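Local coordinates for protein HTH-type transcriptional regulator TreR (Bacillus subtilis, PDB 2OGG) that represses the trePA trehalose operon as a DNA-binding transcription factor and binds trehalose-6-phosphate, represented by its effector-binding domain, at residues I52-F58 with Q131-H137. Sequence-based numbering, arbitrary orientation.
Sequences ILDKDYF and QYTESRH
With chi1 of -82°, Asp56 sets CG anti to the carbonyl carbon, beside the backbone N, which lets OD1 lean toward the neighbouring strand, while Gln131, fully extended with CG opposite its backbone N (chi1 171°), runs across to meet it. Asp56 OD1 takes two hydrogen bonds there: Thr133 OG1 gives one at 2.7 Å from above the carboxylate plane, and Gln131 NE2 the other at 2.9 Å, a bent bond on the anti side, tilted 28° out of the plane toward the opposite face. The second oxygen, OD2, pairs with Arg42 of the next strand. Two residues along, Ser135 OG is modelled too close to Asp54 OD1 for the details of their hydrogen bond to be trusted; OD2 goes to Arg44. At the end of this row Ile52 CG2 sits over one face of the His137 ring, 4.2 Å from the centroid, a CH-pi contact.

Strands 49-59 and 129-138 are the two central strands of the six-stranded antiparallel sheet of the UTRA effector-binding domain. Leu53, Lys55 and Tyr57 form hydrogen-bonded pairs with Arg136, Glu134 and Tyr132.

On the face bearing these six side chains, Tyr57 CD2 comes to 3.7 Å from Tyr132 CD2, at the edge of the Tyr132 ring, and helix 23-29 packs on both tyrosines. Glu134 OE1 accepts from Tyr132 OH at 2.9 Å; its OE2 salt bridge to Arg136 NH1 is modelled too short, but Glu97 and Asp103 also hold Arg136. Lys55 NZ stays 4.5 Å from Glu134 OE2 and pairs instead with Glu102.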
loop_
_atom_site.group_PDB
_atom_site.type_symbol
_atom_site.label_atom_id
_atom_site.label_comp_id
_atom_site.label_asym_id
_atom_site.label_seq_id
_atom_site.Cartn_x
_atom_site.Cartn_y
_atom_site.Cartn_z
ATOM N N ILE A 52 3.826 3.596 -26.151
ATOM C CA ILE A 52 2.737 3.476 -25.201
ATOM C C ILE A 52 1.508 4.203 -25.728
ATOM O O ILE A 52 1.609 5.312 -26.261
ATOM C CB ILE A 52 3.113 4.051 -23.817
ATOM C CG1 ILE A 52 4.268 3.255 -23.216
ATOM C CG2 ILE A 52 1.912 3.956 -22.854
ATOM C CD1 ILE A 52 5.309 4.114 -22.532
ATOM N N LEU A 53 0.337 3.615 -25.535
ATOM C CA LEU A 53 -0.881 4.321 -25.898
ATOM C C LEU A 53 -1.703 4.535 -24.651
ATOM O O LEU A 53 -1.941 3.588 -23.908
ATOM C CB LEU A 53 -1.673 3.561 -26.952
ATOM C CG LEU A 53 -2.862 4.400 -27.396
ATOM C CD1 LEU A 53 -2.401 5.458 -28.384
ATOM C CD2 LEU A 53 -4.037 3.551 -27.918
ATOM N N ASP A 54 -1.914 5.800 -24.292
ATOM C CA ASP A 54 -2.598 6.144 -23.043
ATOM C C ASP A 54 -4.013 6.637 -23.323
ATOM O O ASP A 54 -4.204 7.600 -24.063
ATOM C CB ASP A 54 -1.821 7.223 -22.306
ATOM C CG ASP A 54 -0.652 6.659 -21.505
ATOM O OD1 ASP A 54 -0.838 5.588 -20.879
ATOM O OD2 ASP A 54 0.420 7.326 -21.412
ATOM N N LYS A 55 -5.006 5.918 -22.830
ATOM C CA LYS A 55 -6.403 6.363 -22.974
ATOM C C LYS A 55 -7.001 6.788 -21.632
ATOM O O LYS A 55 -6.930 6.038 -20.661
ATOM C CB LYS A 55 -7.225 5.254 -23.631
ATOM C CG LYS A 55 -6.659 4.862 -24.998
ATOM C CD LYS A 55 -7.132 3.500 -25.498
ATOM C CE LYS A 55 -8.592 3.565 -25.929
ATOM N NZ LYS A 55 -9.001 2.405 -26.751
ATOM N N ASP A 56 -7.328 8.063 -21.486
ATOM C CA ASP A 56 -8.000 8.495 -20.264
ATOM C C ASP A 56 -9.454 8.837 -20.556
ATOM O O ASP A 56 -9.703 9.608 -21.477
ATOM C CB ASP A 56 -7.296 9.707 -19.639
ATOM C CG ASP A 56 -6.074 9.318 -18.794
ATOM O OD1 ASP A 56 -6.299 8.992 -17.606
ATOM O OD2 ASP A 56 -4.898 9.389 -19.282
ATOM N N TYR A 57 -10.301 8.606 -19.557
ATOM C CA TYR A 57 -11.728 8.913 -19.604
ATOM C C TYR A 57 -12.190 9.338 -18.199
ATOM O O TYR A 57 -12.074 8.560 -17.257
ATOM C CB TYR A 57 -12.505 7.653 -19.988
ATOM C CG TYR A 57 -12.178 7.148 -21.367
ATOM C CD1 TYR A 57 -12.874 7.609 -22.485
ATOM C CD2 TYR A 57 -11.230 6.156 -21.555
ATOM C CE1 TYR A 57 -12.577 7.147 -23.736
ATOM C CE2 TYR A 57 -10.831 5.809 -22.795
ATOM C CZ TYR A 57 -11.561 6.235 -23.887
ATOM O OH TYR A 57 -11.214 5.803 -25.150
ATOM N N PHE A 58 -12.758 10.535 -18.061
ATOM C CA PHE A 58 -13.279 10.974 -16.781
ATOM C C PHE A 58 -14.435 11.948 -16.942
ATOM O O PHE A 58 -14.689 12.432 -18.052
ATOM C CB PHE A 58 -12.167 11.563 -15.923
ATOM C CG PHE A 58 -11.364 12.599 -16.628
ATOM C CD1 PHE A 58 -10.330 12.238 -17.443
ATOM C CD2 PHE A 58 -11.752 13.921 -16.601
ATOM C CE1 PHE A 58 -9.617 13.188 -18.131
ATOM C CE2 PHE A 58 -11.030 14.886 -17.272
ATOM C CZ PHE A 58 -9.942 14.523 -18.016
ATOM N N GLN A 131 -12.858 8.123 -12.690
ATOM C CA GLN A 131 -11.922 8.088 -13.828
ATOM C C GLN A 131 -11.514 6.682 -14.266
ATOM O O GLN A 131 -11.378 5.775 -13.448
ATOM C CB GLN A 131 -10.668 8.858 -13.470
ATOM C CG GLN A 131 -9.547 8.702 -14.486
ATOM C CD GLN A 131 -8.373 9.545 -14.109
ATOM O OE1 GLN A 131 -8.380 10.164 -13.040
ATOM N NE2 GLN A 131 -7.450 9.741 -15.054
ATOM N N TYR A 132 -11.255 6.510 -15.556
ATOM C CA TYR A 132 -10.761 5.238 -16.035
ATOM C C TYR A 132 -9.614 5.440 -17.016
ATOM O O TYR A 132 -9.732 6.211 -17.956
ATOM C CB TYR A 132 -11.878 4.416 -16.648
ATOM C CG TYR A 132 -11.392 3.317 -17.584
ATOM C CD1 TYR A 132 -10.991 2.074 -17.105
ATOM C CD2 TYR A 132 -11.412 3.495 -18.948
ATOM C CE1 TYR A 132 -10.473 1.104 -17.963
ATOM C CE2 TYR A 132 -10.947 2.504 -19.827
ATOM C CZ TYR A 132 -10.461 1.325 -19.335
ATOM O OH TYR A 132 -10.049 0.330 -20.230
ATOM N N THR A 133 -8.494 4.757 -16.771
ATOM C CA THR A 133 -7.312 4.870 -17.608
ATOM C C THR A 133 -6.899 3.504 -18.127
ATOM O O THR A 133 -7.094 2.491 -17.464
ATOM C CB THR A 133 -6.174 5.498 -16.817
ATOM O OG1 THR A 133 -6.643 6.722 -16.247
ATOM C CG2 THR A 133 -4.976 5.816 -17.711
ATOM N N GLU A 134 -6.512 3.470 -19.385
ATOM C CA GLU A 134 -6.081 2.244 -20.050
ATOM C C GLU A 134 -4.766 2.545 -20.755
ATOM O O GLU A 134 -4.708 3.443 -21.599
ATOM C CB GLU A 134 -7.102 1.782 -21.088
ATOM C CG GLU A 134 -6.614 0.555 -21.827
ATOM C CD GLU A 134 -7.513 0.121 -22.967
ATOM O OE1 GLU A 134 -8.754 0.165 -22.813
ATOM O OE2 GLU A 134 -6.970 -0.425 -23.955
ATOM N N SER A 135 -3.684 1.984 -20.226
ATOM C CA SER A 135 -2.343 2.329 -20.679
ATOM C C SER A 135 -1.723 1.117 -21.332
ATOM O O SER A 135 -1.609 0.068 -20.707
ATOM C CB SER A 135 -1.504 2.742 -19.479
ATOM O OG SER A 135 -0.351 3.441 -19.885
ATOM N N ARG A 136 -1.513 1.197 -22.636
ATOM C CA ARG A 136 -1.085 0.029 -23.411
ATOM C C ARG A 136 0.391 0.131 -23.798
ATOM O O ARG A 136 0.783 1.057 -24.532
ATOM C CB ARG A 136 -1.960 -0.097 -24.659
ATOM C CG ARG A 136 -3.439 0.032 -24.337
ATOM C CD ARG A 136 -4.333 -0.133 -25.564
ATOM N NE ARG A 136 -4.223 -1.456 -26.168
ATOM C CZ ARG A 136 -4.990 -2.499 -25.853
ATOM N NH1 ARG A 136 -5.902 -2.381 -24.895
ATOM N NH2 ARG A 136 -4.839 -3.663 -26.492
ATOM N N HIS A 137 1.205 -0.801 -23.291
ATOM C CA HIS A 137 2.634 -0.809 -23.575
ATOM C C HIS A 137 3.046 -1.917 -24.505
ATOM O O HIS A 137 2.695 -3.069 -24.291
ATOM C CB HIS A 137 3.415 -1.021 -22.292
ATOM C CG HIS A 137 3.140 0.002 -21.241
ATOM N ND1 HIS A 137 1.968 0.025 -20.518
ATOM C CD2 HIS A 137 3.905 1.010 -20.754
ATOM C CE1 HIS A 137 2.010 1.019 -19.645
ATOM N NE2 HIS A 137 3.186 1.614 -19.750
#